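PDB 3QHA: putative oxidoreductase from Mycobacterium avium, which probably acts as a dinucleotide-dependent oxidoreductase on CH-OH groups, related by family to the 3-hydroxyisobutyrate and 6-phosphogluconate dehydrogenases. Local coordinates for residues T35-Y44 with A57-V68; I229-L238 with A284-K292. All coordinates share one frame; numbering follows the deposited sequence.

Interaction 1: T35-Y44 with A57-V68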
ATOM      1  N   THR B  35       8.884  20.778 -20.312  1.00 32.12           N
ATOM      2  CA  THR B  35       8.629  21.827 -21.310  1.00 33.39           C
ATOM      3  C   THR B  35       8.027  23.079 -20.660  1.00 34.41           C
ATOM      4  O   THR B  35       8.054  24.162 -21.246  1.00 35.06           O
ATOM      5  CB  THR B  35       7.700  21.354 -22.450  1.00 33.79           C
ATOM      6  OG1 THR B  35       6.452  20.907 -21.910  1.00 33.57           O
ATOM      7  CG2 THR B  35       8.352  20.229 -23.244  1.00 33.38           C
ATOM      8  N   GLU B  36       7.489  22.916 -19.451  1.00 34.72           N
ATOM      9  CA  GLU B  36       6.919  24.022 -18.682  1.00 35.75           C
ATOM     10  C   GLU B  36       7.959  24.739 -17.806  1.00 35.68           C
ATOM     11  O   GLU B  36       7.685  25.815 -17.272  1.00 36.29           O
ATOM     12  CB  GLU B  36       5.749  23.513 -17.831  1.00 35.84           C
ATOM     13  CG  GLU B  36       4.536  23.097 -18.663  1.00 37.31           C
ATOM     14  CD  GLU B  36       3.670  22.050 -17.980  1.00 38.50           C
ATOM     15  OE1 GLU B  36       3.633  20.897 -18.468  1.00 39.49           O
ATOM     16  OE2 GLU B  36       3.030  22.378 -16.957  1.00 39.36           O
ATOM     17  N   TRP B  37       9.142  24.141 -17.658  1.00 35.18           N
ATOM     18  CA  TRP B  37      10.269  24.768 -16.958  1.00 35.25           C
ATOM     19  C   TRP B  37      10.742  25.980 -17.762  1.00 35.99           C
ATOM     20  O   TRP B  37      10.877  25.885 -18.983  1.00 36.27           O
ATOM     21  CB  TRP B  37      11.404  23.749 -16.789  1.00 34.56           C
ATOM     22  CG  TRP B  37      12.689  24.258 -16.177  1.00 34.72           C
ATOM     23  CD1 TRP B  37      13.887  24.416 -16.813  1.00 34.80           C
ATOM     24  CD2 TRP B  37      12.914  24.623 -14.807  1.00 34.54           C
ATOM     25  NE1 TRP B  37      14.837  24.876 -15.933  1.00 34.86           N
ATOM     26  CE2 TRP B  37      14.268  25.009 -14.695  1.00 34.62           C
ATOM     27  CE3 TRP B  37      12.102  24.670 -13.668  1.00 34.57           C
ATOM     28  CZ2 TRP B  37      14.828  25.439 -13.490  1.00 34.64           C
ATOM     29  CZ3 TRP B  37      12.660  25.098 -12.467  1.00 34.57           C
ATOM     30  CH2 TRP B  37      14.011  25.476 -12.391  1.00 34.70           C
ATOM     31  N   PRO B  38      10.972  27.130 -17.094  1.00 36.42           N
ATOM     32  CA  PRO B  38      11.422  28.326 -17.819  1.00 37.20           C
ATOM     33  C   PRO B  38      12.734  28.141 -18.587  1.00 36.84           C
ATOM     34  O   PRO B  38      12.916  28.741 -19.644  1.00 37.63           O
ATOM     35  CB  PRO B  38      11.592  29.371 -16.710  1.00 37.69           C
ATOM     36  CG  PRO B  38      10.689  28.924 -15.630  1.00 37.42           C
ATOM     37  CD  PRO B  38      10.712  27.427 -15.672  1.00 36.39           C
ATOM     38  N   GLY B  39      13.634  27.322 -18.053  1.00 35.74           N
ATOM     39  CA  GLY B  39      14.864  26.965 -18.755  1.00 35.42           C
ATOM     40  C   GLY B  39      14.653  26.265 -20.091  1.00 34.97           C
ATOM     41  O   GLY B  39      15.544  26.274 -20.942  1.00 35.26           O
ATOM     42  N   GLY B  40      13.481  25.655 -20.276  1.00 34.09           N
ATOM     43  CA  GLY B  40      13.198  24.865 -21.472  1.00 33.56           C
ATOM     44  C   GLY B  40      13.929  23.535 -21.415  1.00 32.34           C
ATOM     45  O   GLY B  40      14.838  23.356 -20.597  1.00 31.95           O
ATOM     46  N   VAL B  41      13.539  22.604 -22.282  1.00 31.43           N
ATOM     47  CA  VAL B  41      14.195  21.300 -22.348  1.00 30.34           C
ATOM     48  C   VAL B  41      14.550  20.923 -23.786  1.00 30.30           C
ATOM     49  O   VAL B  41      13.798  21.207 -24.719  1.00 30.75           O
ATOM     50  CB  VAL B  41      13.325  20.192 -21.710  1.00 29.75           C
ATOM     51  CG1 VAL B  41      12.018  20.016 -22.478  1.00 29.89           C
ATOM     52  CG2 VAL B  41      14.098  18.881 -21.632  1.00 29.24           C
ATOM     53  N   THR B  42      15.715  20.300 -23.944  1.00 29.60           N
ATOM     54  CA  THR B  42      16.178  19.770 -25.222  1.00 29.57           C
ATOM     55  C   THR B  42      16.203  18.254 -25.103  1.00 28.82           C
ATOM     56  O   THR B  42      16.804  17.712 -24.177  1.00 28.10           O
ATOM     57  CB  THR B  42      17.589  20.280 -25.565  1.00 30.05           C
ATOM     58  OG1 THR B  42      17.564  21.706 -25.696  1.00 30.50           O
ATOM     59  CG2 THR B  42      18.091  19.664 -26.862  1.00 30.36           C
ATOM     60  N   VAL B  43      15.553  17.571 -26.038  1.00 28.77           N
ATOM     61  CA  VAL B  43      15.346  16.135 -25.909  1.00 28.26           C
ATOM     62  C   VAL B  43      16.018  15.356 -27.021  1.00 28.82           C
ATOM     63  O   VAL B  43      16.233  15.871 -28.121  1.00 29.37           O
ATOM     64  CB  VAL B  43      13.842  15.776 -25.895  1.00 28.07           C
ATOM     65  CG1 VAL B  43      13.153  16.429 -24.707  1.00 27.36           C
ATOM     66  CG2 VAL B  43      13.173  16.181 -27.200  1.00 28.38           C
ATOM     67  N   TYR B  44      16.345  14.106 -26.717  1.00 28.72           N
ATOM     68  CA  TYR B  44      16.814  13.176 -27.727  1.00 29.43           C
ATOM     69  C   TYR B  44      16.369  11.746 -27.437  1.00 29.34           C
ATOM     70  O   TYR B  44      16.457  11.264 -26.308  1.00 28.87           O
ATOM     71  CB  TYR B  44      18.333  13.212 -27.863  1.00 29.84           C
ATOM     72  CG  TYR B  44      18.817  12.195 -28.864  1.00 30.94           C
ATOM     73  CD1 TYR B  44      18.808  12.474 -30.227  1.00 32.29           C
ATOM     74  CD2 TYR B  44      19.236  10.934 -28.454  1.00 31.27           C
ATOM     75  CE1 TYR B  44      19.230  11.532 -31.153  1.00 33.12           C
ATOM     76  CE2 TYR B  44      19.658   9.989 -29.369  1.00 32.44           C
ATOM     77  CZ  TYR B  44      19.653  10.291 -30.716  1.00 33.30           C
ATOM     78  OH  TYR B  44      20.074   9.351 -31.625  1.00 35.29           O
ATOM     79  N   ALA B  57       4.963  19.562 -27.899  1.00 37.89           N
ATOM     80  CA  ALA B  57       4.776  20.068 -26.540  1.00 37.44           C
ATOM     81  C   ALA B  57       5.675  21.280 -26.261  1.00 37.42           C
ATOM     82  O   ALA B  57       5.550  21.914 -25.212  1.00 37.30           O
ATOM     83  CB  ALA B  57       5.056  18.966 -25.532  1.00 36.56           C
ATOM     84  N   GLY B  58       6.580  21.589 -27.191  1.00 37.63           N
ATOM     85  CA  GLY B  58       7.451  22.767 -27.090  1.00 37.72           C
ATOM     86  C   GLY B  58       8.898  22.482 -26.718  1.00 36.87           C
ATOM     87  O   GLY B  58       9.650  23.406 -26.399  1.00 37.07           O
ATOM     88  N   ALA B  59       9.297  21.211 -26.756  1.00 35.94           N
ATOM     89  CA  ALA B  59      10.679  20.837 -26.463  1.00 35.14           C
ATOM     90  C   ALA B  59      11.549  21.088 -27.690  1.00 35.46           C
ATOM     91  O   ALA B  59      11.068  21.018 -28.822  1.00 36.15           O
ATOM     92  CB  ALA B  59      10.753  19.373 -26.055  1.00 34.35           C
ATOM     93  N   THR B  60      12.823  21.396 -27.467  1.00 35.11           N
ATOM     94  CA  THR B  60      13.790  21.468 -28.561  1.00 35.44           C
ATOM     95  C   THR B  60      14.291  20.056 -28.837  1.00 34.91           C
ATOM     96  O   THR B  60      14.503  19.276 -27.909  1.00 34.04           O
ATOM     97  CB  THR B  60      14.983  22.385 -28.226  1.00 35.69           C
ATOM     98  OG1 THR B  60      14.504  23.673 -27.825  1.00 35.99           O
ATOM     99  CG2 THR B  60      15.899  22.540 -29.436  1.00 36.32           C
ATOM    100  N   LEU B  61      14.467  19.729 -30.113  1.00 35.40           N
ATOM    101  CA  LEU B  61      14.868  18.385 -30.512  1.00 35.17           C
ATOM    102  C   LEU B  61      16.343  18.350 -30.875  1.00 35.47           C
ATOM    103  O   LEU B  61      16.774  19.013 -31.820  1.00 36.35           O
ATOM    104  CB  LEU B  61      14.029  17.903 -31.697  1.00 35.71           C
ATOM    105  CG  LEU B  61      12.514  17.837 -31.483  1.00 35.57           C
ATOM    106  CD1 LEU B  61      11.850  17.123 -32.648  1.00 36.05           C
ATOM    107  CD2 LEU B  61      12.163  17.154 -30.170  1.00 34.72           C
ATOM    108  N   ALA B  62      17.114  17.577 -30.113  1.00 34.89           N
ATOM    109  CA  ALA B  62      18.535  17.402 -30.387  1.00 35.22           C
ATOM    110  C   ALA B  62      18.730  16.460 -31.568  1.00 35.71           C
ATOM    111  O   ALA B  62      17.870  15.628 -31.864  1.00 35.43           O
ATOM    112  CB  ALA B  62      19.256  16.866 -29.157  1.00 34.53           C
ATOM    113  N   ASP B  63      19.867  16.609 -32.238  1.00 36.57           N
ATOM    114  CA  ASP B  63      20.227  15.767 -33.373  1.00 37.33           C
ATOM    115  C   ASP B  63      20.958  14.511 -32.907  1.00 36.93           C
ATOM    116  O   ASP B  63      21.040  13.523 -33.641  1.00 37.37           O
ATOM    117  CB  ASP B  63      21.121  16.550 -34.343  1.00 38.54           C
ATOM    118  CG  ASP B  63      20.389  17.696 -35.027  1.00 39.61           C
ATOM    119  OD1 ASP B  63      19.192  17.537 -35.354  1.00 40.26           O
ATOM    120  OD2 ASP B  63      21.016  18.754 -35.253  1.00 40.85           O
ATOM    121  N   SER B  64      21.483  14.554 -31.685  1.00 36.19           N
ATOM    122  CA  SER B  64      22.321  13.483 -31.160  1.00 36.01           C
ATOM    123  C   SER B  64      22.498  13.626 -29.653  1.00 35.21           C
ATOM    124  O   SER B  64      22.160  14.661 -29.075  1.00 34.85           O
ATOM    125  CB  SER B  64      23.697  13.515 -31.837  1.00 36.94           C
ATOM    126  OG  SER B  64      24.370  14.735 -31.574  1.00 36.95           O
ATOM    127  N   VAL B  65      23.032  12.584 -29.023  1.00 35.07           N
ATOM    128  CA  VAL B  65      23.386  12.642 -27.604  1.00 34.55           C
ATOM    129  C   VAL B  65      24.457  13.711 -27.359  1.00 35.01           C
ATOM    130  O   VAL B  65      24.433  14.402 -26.337  1.00 34.55           O
ATOM    131  CB  VAL B  65      23.889  11.277 -27.091  1.00 34.56           C
ATOM    132  CG1 VAL B  65      24.404  11.391 -25.661  1.00 33.99           C
ATOM    133  CG2 VAL B  65      22.780  10.233 -27.175  1.00 34.13           C
ATOM    134  N   ALA B  66      25.386  13.848 -28.304  1.00 36.01           N
ATOM    135  CA  ALA B  66      26.455  14.848 -28.214  1.00 36.77           C
ATOM    136  C   ALA B  66      25.904  16.275 -28.243  1.00 36.73           C
ATOM    137  O   ALA B  66      26.462  17.175 -27.612  1.00 36.86           O
ATOM    138  CB  ALA B  66      27.464  14.650 -29.346  1.00 37.90           C
ATOM    139  N   ASP B  67      24.815  16.469 -28.984  1.00 36.69           N
ATOM    140  CA  ASP B  67      24.125  17.756 -29.051  1.00 36.78           C
ATOM    141  C   ASP B  67      23.532  18.130 -27.688  1.00 35.80           C
ATOM    142  O   ASP B  67      23.614  19.284 -27.260  1.00 35.91           O
ATOM    143  CB  ASP B  67      23.015  17.696 -30.112  1.00 37.02           C
ATOM    144  CG  ASP B  67      22.491  19.069 -30.511  1.00 37.91           C
ATOM    145  OD1 ASP B  67      23.062  20.096 -30.078  1.00 39.10           O
ATOM    146  OD2 ASP B  67      21.500  19.119 -31.273  1.00 38.24           O
ATOM    147  N   VAL B  68      22.956  17.140 -27.007  1.00 34.82           N
ATOM    148  CA  VAL B  68      22.306  17.346 -25.709  1.00 33.81           C
ATOM    149  C   VAL B  68      23.299  17.798 -24.629  1.00 33.68           C
ATOM    150  O   VAL B  68      22.916  18.467 -23.669  1.00 33.20           O
ATOM    151  CB  VAL B  68      21.573  16.062 -25.240  1.00 33.06           C
ATOM    152  CG1 VAL B  68      20.905  16.275 -23.889  1.00 32.32           C
ATOM    153  CG2 VAL B  68      20.541  15.635 -26.274  1.00 33.03           C
TER

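Interaction 2: I229-L238 with A284-K292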
ATOM      1  N   ILE B 229       3.317   2.200   8.510  1.00 24.40           N
ATOM      2  CA  ILE B 229       4.086   1.623   9.613  1.00 24.49           C
ATOM      3  C   ILE B 229       5.536   2.122   9.633  1.00 24.36           C
ATOM      4  O   ILE B 229       6.272   1.850  10.583  1.00 24.59           O
ATOM      5  CB  ILE B 229       4.054   0.068   9.559  1.00 24.49           C
ATOM      6  CG1 ILE B 229       4.081  -0.525  10.971  1.00 24.78           C
ATOM      7  CG2 ILE B 229       5.195  -0.481   8.710  1.00 24.60           C
ATOM      8  CD1 ILE B 229       2.809  -0.282  11.761  1.00 24.47           C
ATOM      9  N   MET B 230       5.937   2.859   8.598  1.00 24.03           N
ATOM     10  CA  MET B 230       7.322   3.308   8.454  1.00 23.93           C
ATOM     11  C   MET B 230       7.468   4.710   9.041  1.00 24.03           C
ATOM     12  O   MET B 230       7.660   5.692   8.321  1.00 23.79           O
ATOM     13  CB  MET B 230       7.749   3.274   6.982  1.00 23.61           C
ATOM     14  CG  MET B 230       7.487   1.935   6.297  1.00 23.21           C
ATOM     15  SD  MET B 230       7.865   1.936   4.530  1.00 22.36           S
ATOM     16  CE  MET B 230       9.644   1.745   4.560  1.00 21.22           C
ATOM     17  N   VAL B 231       7.378   4.778  10.368  1.00 24.22           N
ATOM     18  CA  VAL B 231       7.386   6.043  11.096  1.00 24.34           C
ATOM     19  C   VAL B 231       8.374   5.997  12.271  1.00 24.55           C
ATOM     20  O   VAL B 231       8.146   6.613  13.310  1.00 24.68           O
ATOM     21  CB  VAL B 231       5.961   6.405  11.582  1.00 24.50           C
ATOM     22  CG1 VAL B 231       5.031   6.603  10.385  1.00 24.48           C
ATOM     23  CG2 VAL B 231       5.409   5.328  12.518  1.00 24.39           C
ATOM     24  N   ARG B 232       9.482   5.278  12.077  1.00 24.61           N
ATOM     25  CA  ARG B 232      10.534   5.155  13.088  1.00 24.88           C
ATOM     26  C   ARG B 232      11.888   5.669  12.593  1.00 24.59           C
ATOM     27  O   ARG B 232      12.247   5.473  11.434  1.00 24.24           O
ATOM     28  CB  ARG B 232      10.692   3.698  13.510  1.00 25.10           C
ATOM     29  CG  ARG B 232       9.514   3.133  14.287  1.00 25.98           C
ATOM     30  CD  ARG B 232       9.928   1.869  15.017  1.00 27.16           C
ATOM     31  NE  ARG B 232       9.754   0.671  14.206  1.00 27.73           N
ATOM     32  CZ  ARG B 232      10.430  -0.468  14.360  1.00 28.21           C
ATOM     33  NH1 ARG B 232      10.163  -1.488  13.557  1.00 28.20           N
ATOM     34  NH2 ARG B 232      11.371  -0.601  15.291  1.00 28.88           N
ATOM     35  N   ASP B 233      12.637   6.307  13.494  1.00 24.63           N
ATOM     36  CA  ASP B 233      13.979   6.821  13.194  1.00 24.67           C
ATOM     37  C   ASP B 233      15.007   5.707  13.018  1.00 24.88           C
ATOM     38  O   ASP B 233      15.939   5.831  12.219  1.00 24.69           O
ATOM     39  CB  ASP B 233      14.464   7.744  14.318  1.00 24.84           C
ATOM     40  CG  ASP B 233      13.720   9.068  14.362  1.00 24.79           C
ATOM     41  OD1 ASP B 233      12.695   9.210  13.660  1.00 23.60           O
ATOM     42  OD2 ASP B 233      14.166   9.970  15.107  1.00 24.78           O
ATOM     43  N   ASN B 234      14.843   4.639  13.792  1.00 25.32           N
ATOM     44  CA  ASN B 234      15.781   3.521  13.807  1.00 25.71           C
ATOM     45  C   ASN B 234      15.038   2.231  14.141  1.00 26.03           C
ATOM     46  O   ASN B 234      13.856   2.273  14.477  1.00 25.95           O
ATOM     47  CB  ASN B 234      16.887   3.787  14.830  1.00 25.95           C
ATOM     48  CG  ASN B 234      16.341   4.047  16.225  1.00 26.18           C
ATOM     49  OD1 ASN B 234      15.680   3.188  16.811  1.00 26.25           O
ATOM     50  ND2 ASN B 234      16.614   5.232  16.763  1.00 26.03           N
ATOM     51  N   MET B 235      15.722   1.093  14.065  1.00 26.66           N
ATOM     52  CA  MET B 235      15.061  -0.201  14.271  1.00 27.17           C
ATOM     53  C   MET B 235      15.243  -0.782  15.681  1.00 27.68           C
ATOM     54  O   MET B 235      15.119  -1.991  15.885  1.00 27.94           O
ATOM     55  CB  MET B 235      15.516  -1.199  13.202  1.00 27.22           C
ATOM     56  CG  MET B 235      15.148  -0.769  11.788  1.00 27.48           C
ATOM     57  SD  MET B 235      13.384  -0.431  11.607  1.00 29.20           S
ATOM     58  CE  MET B 235      12.717  -2.098  11.582  1.00 28.27           C
ATOM     59  N   LYS B 236      15.498   0.085  16.659  1.00 28.04           N
ATOM     60  CA  LYS B 236      15.555  -0.339  18.052  1.00 28.60           C
ATOM     61  C   LYS B 236      14.170  -0.748  18.541  1.00 28.52           C
ATOM     62  O   LYS B 236      13.150  -0.252  18.046  1.00 28.15           O
ATOM     63  CB  LYS B 236      16.073   0.790  18.946  1.00 29.00           C
ATOM     64  CG  LYS B 236      17.514   1.200  18.702  1.00 29.95           C
ATOM     65  CD  LYS B 236      17.833   2.483  19.467  1.00 31.48           C
ATOM     66  CE  LYS B 236      19.262   2.506  19.971  1.00 32.68           C
ATOM     67  NZ  LYS B 236      20.246   2.423  18.854  1.00 33.19           N
ATOM     68  N   ASP B 237      14.140  -1.644  19.523  1.00 28.65           N
ATOM     69  CA  ASP B 237      12.886  -2.047  20.144  1.00 28.80           C
ATOM     70  C   ASP B 237      12.252  -0.853  20.845  1.00 28.73           C
ATOM     71  O   ASP B 237      12.951  -0.011  21.410  1.00 28.84           O
ATOM     72  CB  ASP B 237      13.108  -3.179  21.154  1.00 29.33           C
ATOM     73  CG  ASP B 237      13.507  -4.488  20.496  1.00 29.50           C
ATOM     74  OD1 ASP B 237      13.180  -4.698  19.309  1.00 29.62           O
ATOM     75  OD2 ASP B 237      14.149  -5.315  21.176  1.00 30.84           O
ATOM     76  N   LEU B 238      10.926  -0.789  20.798  1.00 28.53           N
ATOM     77  CA  LEU B 238      10.184   0.292  21.430  1.00 28.60           C
ATOM     78  C   LEU B 238      10.074   0.062  22.936  1.00 29.17           C
ATOM     79  O   LEU B 238       9.603  -0.985  23.383  1.00 29.33           O
ATOM     80  CB  LEU B 238       8.783   0.409  20.826  1.00 28.31           C
ATOM     81  CG  LEU B 238       8.706   0.553  19.302  1.00 27.65           C
ATOM     82  CD1 LEU B 238       7.260   0.569  18.842  1.00 26.83           C
ATOM     83  CD2 LEU B 238       9.438   1.806  18.839  1.00 26.92           C
ATOM     84  N   ALA B 284       6.192  -9.264  14.991  1.00 25.02           N
ATOM     85  CA  ALA B 284       6.444  -8.695  16.313  1.00 25.16           C
ATOM     86  C   ALA B 284       7.843  -8.087  16.403  1.00 25.05           C
ATOM     87  O   ALA B 284       8.003  -6.950  16.846  1.00 25.00           O
ATOM     88  CB  ALA B 284       6.255  -9.755  17.391  1.00 25.49           C
ATOM     89  N   ALA B 285       8.844  -8.847  15.965  1.00 25.06           N
ATOM     90  CA  ALA B 285      10.235  -8.389  15.969  1.00 25.14           C
ATOM     91  C   ALA B 285      10.442  -7.212  15.022  1.00 24.73           C
ATOM     92  O   ALA B 285      11.113  -6.239  15.369  1.00 24.70           O
ATOM     93  CB  ALA B 285      11.174  -9.531  15.599  1.00 25.30           C
ATOM     94  N   GLY B 286       9.865  -7.306  13.827  1.00 24.53           N
ATOM     95  CA  GLY B 286       9.947  -6.228  12.842  1.00 24.19           C
ATOM     96  C   GLY B 286       9.380  -4.915  13.360  1.00 24.15           C
ATOM     97  O   GLY B 286       9.954  -3.859  13.123  1.00 23.90           O
ATOM     98  N   LEU B 287       8.258  -4.989  14.074  1.00 24.38           N
ATOM     99  CA  LEU B 287       7.632  -3.808  14.684  1.00 24.47           C
ATOM    100  C   LEU B 287       8.396  -3.237  15.888  1.00 25.10           C
ATOM    101  O   LEU B 287       8.040  -2.171  16.399  1.00 25.12           O
ATOM    102  CB  LEU B 287       6.203  -4.138  15.124  1.00 24.36           C
ATOM    103  CG  LEU B 287       5.184  -4.435  14.020  1.00 23.73           C
ATOM    104  CD1 LEU B 287       3.904  -4.988  14.624  1.00 22.94           C
ATOM    105  CD2 LEU B 287       4.894  -3.193  13.191  1.00 22.53           C
ATOM    106  N   GLY B 288       9.428  -3.937  16.354  1.00 25.64           N
ATOM    107  CA  GLY B 288      10.174  -3.504  17.532  1.00 26.22           C
ATOM    108  C   GLY B 288       9.424  -3.728  18.836  1.00 26.87           C
ATOM    109  O   GLY B 288       9.731  -3.092  19.847  1.00 26.79           O
ATOM    110  N   VAL B 289       8.437  -4.621  18.809  1.00 27.44           N
ATOM    111  CA  VAL B 289       7.748  -5.070  20.020  1.00 28.22           C
ATOM    112  C   VAL B 289       7.735  -6.602  20.048  1.00 28.99           C
ATOM    113  O   VAL B 289       6.677  -7.225  19.947  1.00 28.90           O
ATOM    114  CB  VAL B 289       6.308  -4.503  20.125  1.00 28.10           C
ATOM    115  CG1 VAL B 289       6.347  -3.028  20.498  1.00 27.88           C
ATOM    116  CG2 VAL B 289       5.535  -4.715  18.830  1.00 27.61           C
ATOM    117  N   PRO B 290       8.926  -7.217  20.180  1.00 29.91           N
ATOM    118  CA  PRO B 290       9.020  -8.674  20.240  1.00 30.79           C
ATOM    119  C   PRO B 290       8.390  -9.235  21.511  1.00 32.04           C
ATOM    120  O   PRO B 290       8.165  -8.495  22.474  1.00 32.07           O
ATOM    121  CB  PRO B 290      10.531  -8.925  20.245  1.00 30.85           C
ATOM    122  CG  PRO B 290      11.107  -7.700  20.852  1.00 30.56           C
ATOM    123  CD  PRO B 290      10.245  -6.580  20.353  1.00 29.98           C
ATOM    124  N   HIS B 291       8.104 -10.533  21.504  1.00 33.25           N
ATOM    125  CA  HIS B 291       7.567 -11.202  22.684  1.00 34.56           C
ATOM    126  C   HIS B 291       8.681 -11.505  23.684  1.00 35.58           C
ATOM    127  O   HIS B 291       9.821 -11.771  23.297  1.00 35.68           O
ATOM    128  CB  HIS B 291       6.836 -12.482  22.288  1.00 34.75           C
ATOM    129  CG  HIS B 291       5.611 -12.240  21.467  1.00 34.77           C
ATOM    130  ND1 HIS B 291       4.380 -11.978  22.029  1.00 35.17           N
ATOM    131  CD2 HIS B 291       5.428 -12.209  20.126  1.00 34.68           C
ATOM    132  CE1 HIS B 291       3.489 -11.801  21.069  1.00 35.17           C
ATOM    133  NE2 HIS B 291       4.100 -11.935  19.904  1.00 34.78           N
ATOM    134  N   LYS B 292       8.335 -11.467  24.969  1.00 36.68           N
ATOM    135  CA  LYS B 292       9.308 -11.611  26.055  1.00 37.59           C
ATOM    136  C   LYS B 292       9.384 -13.048  26.569  1.00 38.29           C
ATOM    137  O   LYS B 292       8.517 -13.872  26.277  1.00 38.68           O
ATOM    138  CB  LYS B 292       8.949 -10.672  27.210  1.00 37.91           C
TER
HETATM  139  O   HOH W   1      12.587  -3.563  14.632  1.00 20.12           O
HETATM  140  O   HOH W   2      12.788  -6.849  17.721  1.00 20.01           O

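Interaction 1: T35-Y44 with A57-V68
Thr-42 and Thr-60 lie level with each other where strand 60-61 runs parallel to strand 41-44, and three backbone hydrogen bonds tie the pair. Thr-60 N donates to Val-41 O at 2.9 Å, Thr-60 O then accepts from Val-43 N at 2.7 Å, and Ala-62 N reaches Val-43 O at 2.8 Å, with N-H...O angles of 158° to 164°. Thr-60 O also takes a CA-H...O contact from Thr-42. The other edge of strand 41-44 is served as well, because Thr-42 bonds to Leu-18 and Tyr-20, and Tyr-44 to Tyr-20 and Gly-22. Thr-35 brings CG2 up to Ala-59 CB, while its OG1 is bonded to Thr-32 O. Beside Thr-60 O, Val-43 CG2 presses on Leu-61 CD2 at 3.3 Å, a tight fit between two side chains that run alongside each other. Tyr-44 swings its ring away from its own backbone N (chi1 177°) and against the 62-65 backbone: Ser-64 CA sits over one face, 4.0 Å from the ring centroid in a CH-pi contact, and Ala-62 O lies at the edge, in plane. That segment is itself held, Ser-64 OG N-capping the short, weakly bonded helix at 65-68 through Asp-67 N and Asp-67 OD2 accepting from Asp-63 N with its anti lone pair. This is the second beta-alpha-beta unit of a Rossmann-type domain: Leu-54 of the connecting helix 48-55 covers Val-43 and Ala-59, Val-65 and Val-68 rest on Ile-21 of strand 18-21, and helix 81-92 closes over Val-65.

Interaction 2: I229-L238 with A284-K292
The backbones meet at Asp-237 and Gly-288, whose CA atoms come within 4.0 Å, and Leu-238 N donates to Gly-288 O at 2.8 Å. From Asp-237, CA gives the same oxygen a CA-H...O contact. Arg-232 reaches across from the loop, its chain bent at chi3 (-89°), to lay the guanidinium against the helix end. Leu-287 O stands over the centre of one face, Met-235 SD lies on the opposite face, offset toward the rim, and Lys-236 O and a water lie at the edge. NH1 points to Gly-286 O, but the modelled 2.4 Å is too short to trust in detail; that water, which accepts from Arg-232 NH2 at 3.3 Å and can donate to Gly-286 O, also links the two. The chain leaves helix 274-286 here through a Schellman motif with Gly-288 at positive phi, in the all-helical C-terminal domain of the hydroxyisobutyrate dehydrogenase type. Lying at the C-terminal end of that helix, the guanidinium is probably also favoured by the helix dipole. A second water donates both to Asp-237 OD1, at 2.7 Å, and to Ala-285 O, while Asp-237 OD1 also touches Pro-290 CD at 3.6 Å. Farther in, Leu-287 CD2 meets Ile-229 CG1 at 3.6 Å, the two side chains crossing nearly at right angles, and Leu-238 CD1 approaches Val-289 CG1. Met-199 of the second subunit packs on Met-235, and Glu-203 of that subunit accepts from Met-235 N.

Interaction 1 belongs to the nucleotide-binding type domain and interaction 2 to the helical C-terminal one; their centres lie about 48 Å apart, on opposite sides of the chain's centre, and they share no secondary-structure element. Both are partly buried. In 35-44 with 57-68 the polar work is done by regular strand pairing at the end of the sheet, with small and branched side chains and one tyrosine ring filling in. The 229-238 and 284-292 pair has no strands; one backbone bond, two bridging waters, an arginine whose direct bond is doubtfully short, and a few apolar contacts join loop and helix end. The second subunit touches interaction 2 but not interaction 1.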